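Local coordinates for protein putative phosphoenolpyruvate-dependent sugar phosphotransferase system (PTS) permease (Klebsiella pneumoniae subsp. pneumoniae, PDB 3MTQ) that probably acts as a cytoplasmic mannose-family EIIA component of a sugar phosphotransferase system, relaying phosphoryl groups during sugar uptake, at residues A[22-27]-A[48-53]; A[34-39]-A[110-115]; A[42-47]-A[114-119]; A[79-84]-A[105-110]. All coordinates share one frame; numbering follows the deposited sequence.

Contact 1: A[22-27]-A[48-53]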
loop_
_atom_site.group_PDB
_atom_site.type_symbol
_atom_site.label_atom_id
_atom_site.label_comp_id
_atom_site.label_asym_id
_atom_site.label_seq_id
_atom_site.Cartn_x
_atom_site.Cartn_y
_atom_site.Cartn_z
ATOM N N ARG A 22 1.153 19.044 11.831
ATOM C CA ARG A 22 0.521 18.029 11.018
ATOM C C ARG A 22 0.905 16.679 11.612
ATOM O O ARG A 22 2.113 16.427 11.803
ATOM C CB ARG A 22 1.020 18.186 9.594
ATOM C CG ARG A 22 0.375 17.314 8.539
ATOM C CD ARG A 22 0.791 17.817 7.183
ATOM N NE ARG A 22 -0.039 18.917 6.687
ATOM C CZ ARG A 22 0.376 19.863 5.839
ATOM N NH1 ARG A 22 1.640 19.904 5.422
ATOM N NH2 ARG A 22 -0.465 20.804 5.440
ATOM N N HIS A 23 -0.128 15.865 11.921
ATOM C CA HIS A 23 0.019 14.512 12.399
ATOM C C HIS A 23 -0.575 13.550 11.370
ATOM O O HIS A 23 -1.542 13.888 10.681
ATOM C CB HIS A 23 -0.714 14.289 13.724
ATOM C CG HIS A 23 -0.430 15.310 14.786
ATOM N ND1 HIS A 23 0.596 15.169 15.699
ATOM C CD2 HIS A 23 -1.103 16.431 15.146
ATOM C CE1 HIS A 23 0.573 16.189 16.538
ATOM N NE2 HIS A 23 -0.453 16.963 16.228
ATOM N N TYR A 24 0.034 12.373 11.244
ATOM C CA TYR A 24 -0.455 11.345 10.322
ATOM C C TYR A 24 -0.823 10.074 11.085
ATOM O O TYR A 24 -0.127 9.685 12.059
ATOM C CB TYR A 24 0.599 11.015 9.254
ATOM C CG TYR A 24 1.213 12.205 8.530
ATOM C CD1 TYR A 24 0.817 12.546 7.236
ATOM C CD2 TYR A 24 2.207 12.967 9.126
ATOM C CE1 TYR A 24 1.385 13.614 6.577
ATOM C CE2 TYR A 24 2.775 14.046 8.479
ATOM C CZ TYR A 24 2.358 14.366 7.200
ATOM O OH TYR A 24 2.962 15.438 6.583
ATOM N N ILE A 25 -1.913 9.434 10.660
ATOM C CA ILE A 25 -2.321 8.136 11.176
ATOM C C ILE A 25 -2.396 7.189 9.958
ATOM O O ILE A 25 -3.031 7.520 8.908
ATOM C CB ILE A 25 -3.678 8.134 11.871
ATOM C CG1 ILE A 25 -3.656 8.937 13.160
ATOM C CG2 ILE A 25 -4.135 6.666 12.110
ATOM C CD1 ILE A 25 -5.062 9.261 13.686
ATOM N N PHE A 26 -1.682 6.088 10.054
ATOM C CA PHE A 26 -1.861 4.976 9.132
ATOM C C PHE A 26 -2.734 3.996 9.849
ATOM O O PHE A 26 -2.404 3.537 10.990
ATOM C CB PHE A 26 -0.575 4.247 8.722
ATOM C CG PHE A 26 0.468 5.091 8.019
ATOM C CD1 PHE A 26 0.206 6.380 7.536
ATOM C CD2 PHE A 26 1.725 4.538 7.796
ATOM C CE1 PHE A 26 1.215 7.109 6.910
ATOM C CE2 PHE A 26 2.715 5.258 7.150
ATOM C CZ PHE A 26 2.464 6.537 6.715
ATOM N N ALA A 27 -3.862 3.672 9.219
ATOM C CA ALA A 27 -4.835 2.766 9.807
ATOM C C ALA A 27 -5.162 1.580 8.904
ATOM O O ALA A 27 -5.529 1.725 7.746
ATOM C CB ALA A 27 -6.085 3.494 10.243
ATOM N N PRO A 48 8.517 10.512 13.619
ATOM C CA PRO A 48 7.916 10.718 14.922
ATOM C C PRO A 48 6.433 11.123 14.877
ATOM O O PRO A 48 5.709 10.832 15.819
ATOM C CB PRO A 48 8.769 11.837 15.537
ATOM C CG PRO A 48 9.434 12.498 14.451
ATOM C CD PRO A 48 9.556 11.516 13.319
ATOM N N ASP A 49 5.976 11.749 13.783
ATOM C CA ASP A 49 4.591 12.179 13.693
ATOM C C ASP A 49 3.647 11.293 12.885
ATOM O O ASP A 49 2.507 11.707 12.577
ATOM C CB ASP A 49 4.551 13.614 13.181
ATOM C CG ASP A 49 5.274 14.558 14.123
ATOM O OD1 ASP A 49 4.950 14.499 15.334
ATOM O OD2 ASP A 49 6.198 15.276 13.671
ATOM N N ILE A 50 4.088 10.073 12.576
ATOM C CA ILE A 50 3.206 9.061 11.994
ATOM C C ILE A 50 2.853 8.083 13.085
ATOM O O ILE A 50 3.742 7.518 13.721
ATOM C CB ILE A 50 3.844 8.330 10.821
ATOM C CG1 ILE A 50 4.191 9.327 9.674
ATOM C CG2 ILE A 50 2.908 7.206 10.343
ATOM C CD1 ILE A 50 4.944 8.700 8.481
ATOM N N HIS A 51 1.566 7.898 13.311
ATOM C CA HIS A 51 1.058 6.970 14.303
ATOM C C HIS A 51 0.373 5.881 13.562
ATOM O O HIS A 51 -0.164 6.087 12.471
ATOM C CB HIS A 51 0.126 7.693 15.267
ATOM C CG HIS A 51 0.763 8.905 15.856
ATOM N ND1 HIS A 51 1.450 8.877 17.054
ATOM C CD2 HIS A 51 0.929 10.151 15.355
ATOM C CE1 HIS A 51 1.977 10.066 17.281
ATOM N NE2 HIS A 51 1.681 10.855 16.262
ATOM N N THR A 52 0.398 4.683 14.106
ATOM C CA THR A 52 -0.249 3.584 13.397
ATOM C C THR A 52 -1.392 2.998 14.213
ATOM O O THR A 52 -1.305 2.840 15.456
ATOM C CB THR A 52 0.705 2.480 13.031
ATOM O OG1 THR A 52 1.255 1.910 14.248
ATOM C CG2 THR A 52 1.785 2.944 12.043
ATOM N N LEU A 53 -2.466 2.665 13.523
ATOM C CA LEU A 53 -3.535 1.898 14.122
ATOM C C LEU A 53 -3.636 0.574 13.374
ATOM O O LEU A 53 -3.947 0.550 12.192
ATOM C CB LEU A 53 -4.863 2.640 14.119
ATOM C CG LEU A 53 -5.989 1.967 14.924
ATOM C CD1 LEU A 53 -6.947 2.980 15.601
ATOM C CD2 LEU A 53 -6.763 0.884 14.128
HETATM O O HOH W 1 4.592 17.016 11.160
HETATM O O HOH W 2 2.555 13.468 16.318
#
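Strands 22-29 and 50-55 are the two ends of a beta-alpha-beta unit, and over segments 22-27 and 48-53 they run side by side in parallel, their axes 26° apart. Four backbone hydrogen bonds prove the register: Tyr-24 N donates to Asp-49 O, His-51 N to Tyr-24 O, Phe-26 N to His-51 O, and Leu-53 N to Phe-26 O, the last at 2.7 Å. Side chains alternate between the faces. Where Tyr-24, Phe-26, Ile-50 and Thr-52 project, CG2 of Ile-50, anti to the backbone N, stands over the centre of the Phe-26 ring, 3.6 Å from its centroid and 6° off the normal, a CH-pi contact. Ile-50 CG1, beside that N (chi1 -61°), packs on Tyr-24 CB at 4.0 Å and carries Ile-50 CD1 to 3.7 Å from Phe-26 CZ. This face is the one covered by the crossover helix 32-44, whose Leu-37 touches Ile-50. On the other face lie Ile-25, Ala-27, His-51 and Leu-53, with helix 63-72 against Leu-53. At the N-terminal end of the pair one water is gripped by three side chains, 2.7 Å from His-23 ND1, 2.8 Å from Asp-49 OD1 and 2.8 Å from His-51 NE2. Its place in the plane of both imidazoles is consistent with it helping to orient them. Asp-78 gives His-23 a second hold, at NE2, and Lys-21 forms a salt bridge with Asp-49 OD2.

Contact 2: A[34-39]-A[110-115]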
loop_
_atom_site.group_PDB
_atom_site.type_symbol
_atom_site.label_atom_id
_atom_site.label_comp_id
_atom_site.label_asym_id
_atom_site.label_seq_id
_atom_site.Cartn_x
_atom_site.Cartn_y
_atom_site.Cartn_z
ATOM N N ASN A 34 2.023 -0.710 10.216
ATOM C CA ASN A 34 3.373 -0.799 10.687
ATOM C C ASN A 34 4.427 -1.149 9.656
ATOM O O ASN A 34 5.502 -0.544 9.604
ATOM C CB ASN A 34 3.404 -1.796 11.845
ATOM C CG ASN A 34 3.001 -1.146 13.119
ATOM O OD1 ASN A 34 3.196 0.065 13.264
ATOM N ND2 ASN A 34 2.507 -1.932 14.087
ATOM N N GLY A 35 4.110 -2.120 8.801
ATOM C CA GLY A 35 5.000 -2.514 7.720
ATOM C C GLY A 35 5.274 -1.356 6.741
ATOM O O GLY A 35 6.412 -1.158 6.332
ATOM N N LEU A 36 4.219 -0.593 6.403
ATOM C CA LEU A 36 4.347 0.581 5.526
ATOM C C LEU A 36 5.213 1.684 6.161
ATOM O O LEU A 36 6.073 2.264 5.512
ATOM C CB LEU A 36 2.968 1.170 5.149
ATOM C CG LEU A 36 3.005 2.338 4.148
ATOM C CD1 LEU A 36 3.702 1.909 2.897
ATOM C CD2 LEU A 36 1.591 2.751 3.853
ATOM N N LEU A 37 4.988 1.957 7.440
ATOM C CA LEU A 37 5.836 2.906 8.182
ATOM C C LEU A 37 7.301 2.451 8.144
ATOM O O LEU A 37 8.188 3.253 8.068
ATOM C CB LEU A 37 5.334 3.081 9.616
ATOM C CG LEU A 37 6.147 4.057 10.475
ATOM C CD1 LEU A 37 6.107 5.431 9.847
ATOM C CD2 LEU A 37 5.581 4.069 11.910
ATOM N N ASN A 38 7.531 1.152 8.210
ATOM C CA ASN A 38 8.887 0.597 8.072
ATOM C C ASN A 38 9.534 0.985 6.743
ATOM O O ASN A 38 10.666 1.475 6.707
ATOM C CB ASN A 38 8.863 -0.908 8.299
ATOM C CG ASN A 38 10.227 -1.510 8.347
ATOM O OD1 ASN A 38 10.468 -2.563 7.743
ATOM N ND2 ASN A 38 11.142 -0.861 9.072
ATOM N N SER A 39 8.792 0.830 5.651
ATOM C CA SER A 39 9.250 1.227 4.328
ATOM C C SER A 39 9.648 2.700 4.269
ATOM O O SER A 39 10.724 3.046 3.749
ATOM C CB SER A 39 8.172 0.942 3.296
ATOM O OG SER A 39 7.974 -0.448 3.140
ATOM N N LEU A 110 -3.947 3.432 1.502
ATOM C CA LEU A 110 -2.558 3.473 1.828
ATOM C C LEU A 110 -1.646 2.839 0.807
ATOM O O LEU A 110 -1.901 1.733 0.314
ATOM C CB LEU A 110 -2.316 2.688 3.124
ATOM C CG LEU A 110 -2.415 3.274 4.494
ATOM C CD1 LEU A 110 -2.105 2.102 5.407
ATOM C CD2 LEU A 110 -1.414 4.404 4.721
ATOM N N ASN A 111 -0.552 3.533 0.523
ATOM C CA ASN A 111 0.463 3.072 -0.401
ATOM C C ASN A 111 1.681 3.937 -0.240
ATOM O O ASN A 111 1.613 5.029 0.320
ATOM C CB ASN A 111 -0.070 3.087 -1.880
ATOM C CG ASN A 111 -0.282 4.481 -2.422
ATOM O OD1 ASN A 111 0.669 5.151 -2.869
ATOM N ND2 ASN A 111 -1.542 4.928 -2.441
ATOM N N LEU A 112 2.814 3.418 -0.637
ATOM C CA LEU A 112 4.086 4.067 -0.408
ATOM C C LEU A 112 4.271 5.338 -1.220
ATOM O O LEU A 112 4.642 6.388 -0.697
ATOM C CB LEU A 112 5.235 3.105 -0.692
ATOM C CG LEU A 112 6.649 3.538 -0.284
ATOM C CD1 LEU A 112 6.815 4.253 1.107
ATOM C CD2 LEU A 112 7.634 2.336 -0.425
ATOM N N PRO A 113 3.969 5.267 -2.505
ATOM C CA PRO A 113 4.225 6.525 -3.197
ATOM C C PRO A 113 3.460 7.686 -2.565
ATOM O O PRO A 113 3.992 8.806 -2.457
ATOM C CB PRO A 113 3.705 6.271 -4.626
ATOM C CG PRO A 113 3.274 4.822 -4.706
ATOM C CD PRO A 113 3.658 4.128 -3.376
ATOM N N LEU A 114 2.210 7.469 -2.182
ATOM C CA LEU A 114 1.381 8.522 -1.543
ATOM C C LEU A 114 2.017 9.148 -0.333
ATOM O O LEU A 114 2.139 10.375 -0.201
ATOM C CB LEU A 114 0.005 7.986 -1.181
ATOM C CG LEU A 114 -0.910 8.900 -0.374
ATOM C CD1 LEU A 114 -1.278 10.121 -1.239
ATOM C CD2 LEU A 114 -2.149 8.127 0.046
ATOM N N ILE A 115 2.470 8.291 0.578
ATOM C CA ILE A 115 3.162 8.769 1.731
ATOM C C ILE A 115 4.462 9.544 1.452
ATOM O O ILE A 115 4.689 10.608 2.027
ATOM C CB ILE A 115 3.405 7.580 2.712
ATOM C CG1 ILE A 115 2.090 6.878 2.996
ATOM C CG2 ILE A 115 4.050 8.138 3.965
ATOM C CD1 ILE A 115 0.980 7.810 3.366
#
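Asn-111 OD1 accepts from Leu-114 N at 2.9 Å, the N-H...O angle being 163°; Asn-111 stands at the N-cap position of helix 112-120, and this is its capping bond. The donor lies above the amide carbonyl plane, 38° out of it. Asn-111 ND2 is engaged by Gly-109 O, so both ends of the amide are used and its rotation is fixed. Across from this cap runs helix 32-44, and the contact packs Leu-36 and Ser-39 of it against the turn and first residues of the capped helix, on one face of the parallel alpha/beta sheet. Leu-36 does most of the work: with CG anti to the backbone N (chi1 -176°), its isobutyl group is carried across to 110-115. Leu-36 CD2 meets Leu-110 CD2 at 3.5 Å, the two side chains meeting at a slant, and also approaches Ile-115 CG1 at 4.2 Å. Leu-36 CD1 instead rests against the start of the helix, 3.9 Å from Leu-112 N and 4.1 Å from Leu-112 CB. All the residues that touch are buried, and apolar packing alone joins the segments. Ser-39 turns its hydroxyl to the dimer interface, where OG is hydrogen-bonded to His-29 O of the second subunit; Asp-85 of that subunit packs on Leu-112. The carbon of the same serine faces inward, Ser-39 CB lying 4.0 Å from Leu-112 CD2.

Contact 3: A[42-47]-A[114-119]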
loop_
_atom_site.group_PDB
_atom_site.type_symbol
_atom_site.label_atom_id
_atom_site.label_comp_id
_atom_site.label_asym_id
_atom_site.label_seq_id
_atom_site.Cartn_x
_atom_site.Cartn_y
_atom_site.Cartn_z
ATOM N N LEU A 42 12.819 3.516 6.265
ATOM C CA LEU A 42 14.008 3.069 5.549
ATOM C C LEU A 42 14.355 4.046 4.446
ATOM O O LEU A 42 15.522 4.186 4.065
ATOM C CB LEU A 42 13.788 1.673 4.948
ATOM C CG LEU A 42 13.667 0.561 5.991
ATOM C CD1 LEU A 42 13.180 -0.744 5.357
ATOM C CD2 LEU A 42 15.005 0.391 6.649
ATOM N N ILE A 43 13.352 4.721 3.921
ATOM C CA ILE A 43 13.635 5.664 2.840
ATOM C C ILE A 43 13.908 7.082 3.337
ATOM O O ILE A 43 14.871 7.684 2.888
ATOM C CB ILE A 43 12.530 5.691 1.736
ATOM C CG1 ILE A 43 12.461 4.345 0.988
ATOM C CG2 ILE A 43 12.851 6.828 0.770
ATOM C CD1 ILE A 43 11.102 4.036 0.292
ATOM N N LEU A 44 13.065 7.616 4.227
ATOM C CA LEU A 44 13.118 9.030 4.653
ATOM C C LEU A 44 13.532 9.240 6.104
ATOM O O LEU A 44 13.449 10.348 6.606
ATOM C CB LEU A 44 11.778 9.743 4.416
ATOM C CG LEU A 44 11.288 9.886 2.979
ATOM C CD1 LEU A 44 9.901 10.559 2.973
ATOM C CD2 LEU A 44 12.266 10.655 2.151
ATOM N N GLY A 45 13.981 8.172 6.766
ATOM C CA GLY A 45 14.305 8.206 8.200
ATOM C C GLY A 45 13.081 8.126 9.146
ATOM O O GLY A 45 11.934 8.234 8.721
ATOM N N LYS A 46 13.347 7.986 10.447
ATOM C CA LYS A 46 12.291 7.847 11.458
ATOM C C LYS A 46 11.223 8.945 11.402
ATOM O O LYS A 46 11.518 10.101 11.158
ATOM C CB LYS A 46 12.887 7.725 12.883
ATOM C CG LYS A 46 13.120 6.260 13.326
ATOM C CD LYS A 46 14.409 6.058 14.139
ATOM C CE LYS A 46 14.710 4.542 14.420
ATOM N NZ LYS A 46 16.206 4.197 14.411
ATOM N N GLN A 47 9.980 8.539 11.623
ATOM C CA GLN A 47 8.849 9.421 11.475
ATOM C C GLN A 47 8.073 9.574 12.780
ATOM O O GLN A 47 7.061 8.928 12.998
ATOM C CB GLN A 47 7.946 8.930 10.338
ATOM C CG GLN A 47 8.630 8.918 8.953
ATOM C CD GLN A 47 8.981 10.315 8.452
ATOM O OE1 GLN A 47 8.247 11.278 8.701
ATOM N NE2 GLN A 47 10.134 10.441 7.754
ATOM N N LEU A 114 2.210 7.469 -2.182
ATOM C CA LEU A 114 1.381 8.522 -1.543
ATOM C C LEU A 114 2.017 9.148 -0.333
ATOM O O LEU A 114 2.139 10.375 -0.201
ATOM C CB LEU A 114 0.005 7.986 -1.181
ATOM C CG LEU A 114 -0.910 8.900 -0.374
ATOM C CD1 LEU A 114 -1.278 10.121 -1.239
ATOM C CD2 LEU A 114 -2.149 8.127 0.046
ATOM N N ILE A 115 2.470 8.291 0.578
ATOM C CA ILE A 115 3.162 8.769 1.731
ATOM C C ILE A 115 4.462 9.544 1.452
ATOM O O ILE A 115 4.689 10.608 2.027
ATOM C CB ILE A 115 3.405 7.580 2.712
ATOM C CG1 ILE A 115 2.090 6.878 2.996
ATOM C CG2 ILE A 115 4.050 8.138 3.965
ATOM C CD1 ILE A 115 0.980 7.810 3.366
ATOM N N ILE A 116 5.281 9.065 0.533
ATOM C CA ILE A 116 6.502 9.758 0.138
ATOM C C ILE A 116 6.201 11.162 -0.442
ATOM O O ILE A 116 6.858 12.164 -0.100
ATOM C CB ILE A 116 7.299 8.924 -0.880
ATOM C CG1 ILE A 116 7.858 7.665 -0.194
ATOM C CG2 ILE A 116 8.461 9.727 -1.434
ATOM C CD1 ILE A 116 8.537 7.995 1.107
ATOM N N ASP A 117 5.203 11.243 -1.320
ATOM C CA ASP A 117 4.818 12.536 -1.914
ATOM C C ASP A 117 4.322 13.536 -0.865
ATOM O O ASP A 117 4.675 14.726 -0.901
ATOM C CB ASP A 117 3.755 12.375 -3.006
ATOM C CG ASP A 117 3.832 13.478 -4.061
ATOM O OD1 ASP A 117 4.844 13.480 -4.786
ATOM O OD2 ASP A 117 2.927 14.354 -4.160
ATOM N N LEU A 118 3.498 13.072 0.068
ATOM C CA LEU A 118 3.020 13.881 1.196
ATOM C C LEU A 118 4.180 14.414 2.051
ATOM O O LEU A 118 4.200 15.594 2.421
ATOM C CB LEU A 118 2.053 13.081 2.078
ATOM C CG LEU A 118 0.665 12.835 1.463
ATOM C CD1 LEU A 118 -0.176 11.768 2.217
ATOM C CD2 LEU A 118 -0.056 14.174 1.392
ATOM N N LEU A 119 5.144 13.549 2.368
ATOM C CA LEU A 119 6.245 13.949 3.220
ATOM C C LEU A 119 7.222 14.936 2.552
ATOM O O LEU A 119 7.649 15.897 3.206
ATOM C CB LEU A 119 6.962 12.706 3.776
ATOM C CG LEU A 119 6.166 11.852 4.772
ATOM C CD1 LEU A 119 6.993 10.576 5.121
ATOM C CD2 LEU A 119 5.759 12.605 6.052
#
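This is a small apolar surface contact between two helices that lie on the same face of the sheet: the C-terminal end of helix 32-44 with the loop after it, and the middle and C-terminal part of helix 112-120. Its surface position follows from exposure, since Ile-43 and Leu-44 are exposed and none of the touching residues is buried. Only 215 Å² is covered in total, and the nearest CA atoms, those of Leu-44 and Ile-116, are 8.0 Å apart, so side-chain ends must bridge the distance. Leu-44 reaches over with its CD1 methyl: Leu-44 CD1 is 3.5 Å from Ile-116 CD1 and 3.6 Å from Leu-119 CD1. One methyl thus touches residues three apart on the facing helix, and the Leu-44 side chain runs at a slant to both. Leu-119 CB lies 3.7 Å from Leu-44 CD1. Ile-116, in one of its two conformers, comes within range by bending at its second torsion (chi2 -48°), which carries CD1 to Leu-44. Beyond the helix, Gly-45 turns the chain with a positive phi of 79°, and Gln-47 comes back toward Leu-119 from the opposite direction. Its amide is tethered by a bond from Gln-47 NE2 to Gly-45 O at 3.0 Å, bent to 137° at the hydrogen, while Gln-47 OE1 stands 3.9 Å from Leu-119 CD1. Val-40 of the first helix also packs on Leu-119, and His-29 of the second subunit on Ile-43. With methyl groups making nearly all the cross-segment contacts, the pairing rests on burying apolar surface and on van der Waals contact, not on directional bonds.

Contact 4: A[79-84]-A[105-110]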
loop_
_atom_site.group_PDB
_atom_site.type_symbol
_atom_site.label_atom_id
_atom_site.label_comp_id
_atom_site.label_asym_id
_atom_site.label_seq_id
_atom_site.Cartn_x
_atom_site.Cartn_y
_atom_site.Cartn_z
ATOM N N GLU A 79 -3.537 19.601 12.609
ATOM C CA GLU A 79 -4.061 18.857 11.478
ATOM C C GLU A 79 -3.790 17.365 11.688
ATOM O O GLU A 79 -2.658 16.958 12.085
ATOM C CB GLU A 79 -3.417 19.364 10.193
ATOM C CG GLU A 79 -4.203 19.180 8.935
ATOM C CD GLU A 79 -3.484 19.844 7.788
ATOM O OE1 GLU A 79 -2.527 19.233 7.231
ATOM O OE2 GLU A 79 -3.850 20.996 7.471
ATOM N N LEU A 80 -4.825 16.573 11.428
ATOM C CA LEU A 80 -4.772 15.126 11.455
ATOM C C LEU A 80 -5.092 14.590 10.064
ATOM O O LEU A 80 -6.209 14.779 9.564
ATOM C CB LEU A 80 -5.798 14.596 12.458
ATOM C CG LEU A 80 -5.745 13.115 12.845
ATOM C CD1 LEU A 80 -4.265 12.661 13.043
ATOM C CD2 LEU A 80 -6.610 12.860 14.076
ATOM N N ILE A 81 -4.117 13.917 9.454
ATOM C CA ILE A 81 -4.304 13.248 8.166
ATOM C C ILE A 81 -4.315 11.733 8.393
ATOM O O ILE A 81 -3.290 11.149 8.751
ATOM C CB ILE A 81 -3.235 13.670 7.121
ATOM C CG1 ILE A 81 -3.214 15.198 6.989
ATOM C CG2 ILE A 81 -3.506 12.983 5.756
ATOM C CD1 ILE A 81 -2.090 15.722 6.077
ATOM N N VAL A 82 -5.492 11.120 8.241
ATOM C CA VAL A 82 -5.659 9.673 8.407
ATOM C C VAL A 82 -5.668 9.012 7.031
ATOM O O VAL A 82 -6.402 9.452 6.089
ATOM C CB VAL A 82 -6.958 9.309 9.197
ATOM C CG1 VAL A 82 -7.037 7.822 9.478
ATOM C CG2 VAL A 82 -7.065 10.089 10.535
ATOM N N ILE A 83 -4.825 8.006 6.871
ATOM C CA ILE A 83 -4.763 7.215 5.638
ATOM C C ILE A 83 -5.034 5.764 6.024
ATOM O O ILE A 83 -4.266 5.149 6.830
ATOM C CB ILE A 83 -3.390 7.288 4.872
ATOM C CG1 ILE A 83 -2.861 8.719 4.702
ATOM C CG2 ILE A 83 -3.546 6.630 3.502
ATOM C CD1 ILE A 83 -1.957 9.230 5.841
ATOM N N THR A 84 -6.139 5.227 5.519
ATOM C CA THR A 84 -6.573 3.896 5.828
ATOM C C THR A 84 -6.235 2.955 4.683
ATOM O O THR A 84 -5.997 3.394 3.518
ATOM C CB THR A 84 -8.087 3.827 6.097
ATOM O OG1 THR A 84 -8.797 4.231 4.886
ATOM C CG2 THR A 84 -8.478 4.760 7.233
ATOM N N HIS A 105 -8.600 15.132 7.920
ATOM C CA HIS A 105 -8.509 14.684 6.534
ATOM C C HIS A 105 -8.407 13.178 6.484
ATOM O O HIS A 105 -7.598 12.583 7.235
ATOM C CB HIS A 105 -7.304 15.327 5.884
ATOM C CG HIS A 105 -7.369 16.815 5.879
ATOM N ND1 HIS A 105 -7.996 17.527 4.866
ATOM C CD2 HIS A 105 -6.975 17.721 6.799
ATOM C CE1 HIS A 105 -7.920 18.812 5.150
ATOM N NE2 HIS A 105 -7.311 18.955 6.317
ATOM N N LEU A 106 -9.261 12.562 5.665
ATOM C CA LEU A 106 -9.370 11.104 5.548
ATOM C C LEU A 106 -9.066 10.700 4.125
ATOM O O LEU A 106 -9.773 11.113 3.196
ATOM C CB LEU A 106 -10.764 10.571 5.987
ATOM C CG LEU A 106 -10.959 9.032 5.976
ATOM C CD1 LEU A 106 -9.901 8.339 6.947
ATOM C CD2 LEU A 106 -12.417 8.612 6.360
ATOM N N LEU A 107 -7.966 9.993 3.945
ATOM C CA LEU A 107 -7.623 9.385 2.675
ATOM C C LEU A 107 -7.793 7.874 2.785
ATOM O O LEU A 107 -7.455 7.272 3.818
ATOM C CB LEU A 107 -6.189 9.708 2.318
ATOM C CG LEU A 107 -5.783 11.146 1.996
ATOM C CD1 LEU A 107 -6.035 12.136 3.163
ATOM C CD2 LEU A 107 -4.307 11.101 1.607
ATOM N N SER A 108 -8.285 7.260 1.728
ATOM C CA SER A 108 -8.427 5.805 1.695
ATOM C C SER A 108 -7.538 5.213 0.633
ATOM O O SER A 108 -7.560 5.667 -0.515
ATOM C CB SER A 108 -9.868 5.404 1.390
ATOM O OG SER A 108 -10.101 5.398 -0.005
ATOM N N GLY A 109 -6.758 4.184 1.002
ATOM C CA GLY A 109 -5.863 3.499 0.030
ATOM C C GLY A 109 -4.379 3.697 0.279
ATOM O O GLY A 109 -3.597 4.002 -0.610
ATOM N N LEU A 110 -3.947 3.432 1.502
ATOM C CA LEU A 110 -2.558 3.473 1.828
ATOM C C LEU A 110 -1.646 2.839 0.807
ATOM O O LEU A 110 -1.901 1.733 0.314
ATOM C CB LEU A 110 -2.316 2.688 3.124
ATOM C CG LEU A 110 -2.415 3.274 4.494
ATOM C CD1 LEU A 110 -2.105 2.102 5.407
ATOM C CD2 LEU A 110 -1.414 4.404 4.721
HETATM O O HOH W 3 -6.637 21.430 7.750
#
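Strands 79-84 and 105-108 pair in parallel, axes 19° apart, through an alternating ladder of backbone bonds: His-105 N to Leu-80 O, Val-82 N to His-105 O, Leu-107 N to Val-82 O and Thr-84 N to Leu-107 O. The ladder ends in a fork, for Thr-84 O accepts from Gly-109 N at 2.7 Å and Leu-110 N at 2.9 Å, the donors arriving from opposite faces of its carbonyl plane. Gly-109 has phi 112° and psi 52°, angles that call for glycine, whose lack of a CB lets the chain turn off the strand. Leu-110 then crosses Ile-83 at about a right angle. On the same face Ile-81 CG2, anti to the backbone N, packs on Leu-107 CD1 at 3.7 Å. The reverse face holds Val-82 and Leu-106, where Val-82 CB meets Leu-106 CD1 at 3.8 Å. At the start of the pair, Glu-79 in one of its conformers lays CG 3.8 Å from His-105 CD2, and a water links Glu-79 OE2 with His-105 NE2. Arg-22 forms a salt bridge with Glu-79 OE1, Thr-127 is hydrogen-bonded to Glu-79 OE2, and His-105 ND1 to Tyr-144 OH of the second subunit. These strands bound a beta-alpha-beta unit whose helix 90-96 covers Val-82 and Leu-106; helix 127-141 lies on His-105 and Leu-107, strand 22-29 flanks 79-84, and beyond Leu-107 and Ser-108 an antiparallel strand of the second subunit continues the sheet.

In the fold
Contacts 1 and 4 are the sheet pairings: both are buried and parallel, each closes a beta-alpha-beta unit, and backbone hydrogen bonds carry them. They adjoin through strands 22-29 and 79-84, where Ile-25 O probably bonds Ile-83 N. Contacts 2 and 3 both join helix 32-44 to helix 112-120 by apolar packing, the first buried near the sheet, the second at the surface, their centres about 8 Å apart. Phe-26 of contact 1 meets Ile-115 and Leu-110, joining the sheet to helix 112-120 and the turn before it. Contacts 2, 3 and 4 also touch the second subunit, whereas contact 1 does not.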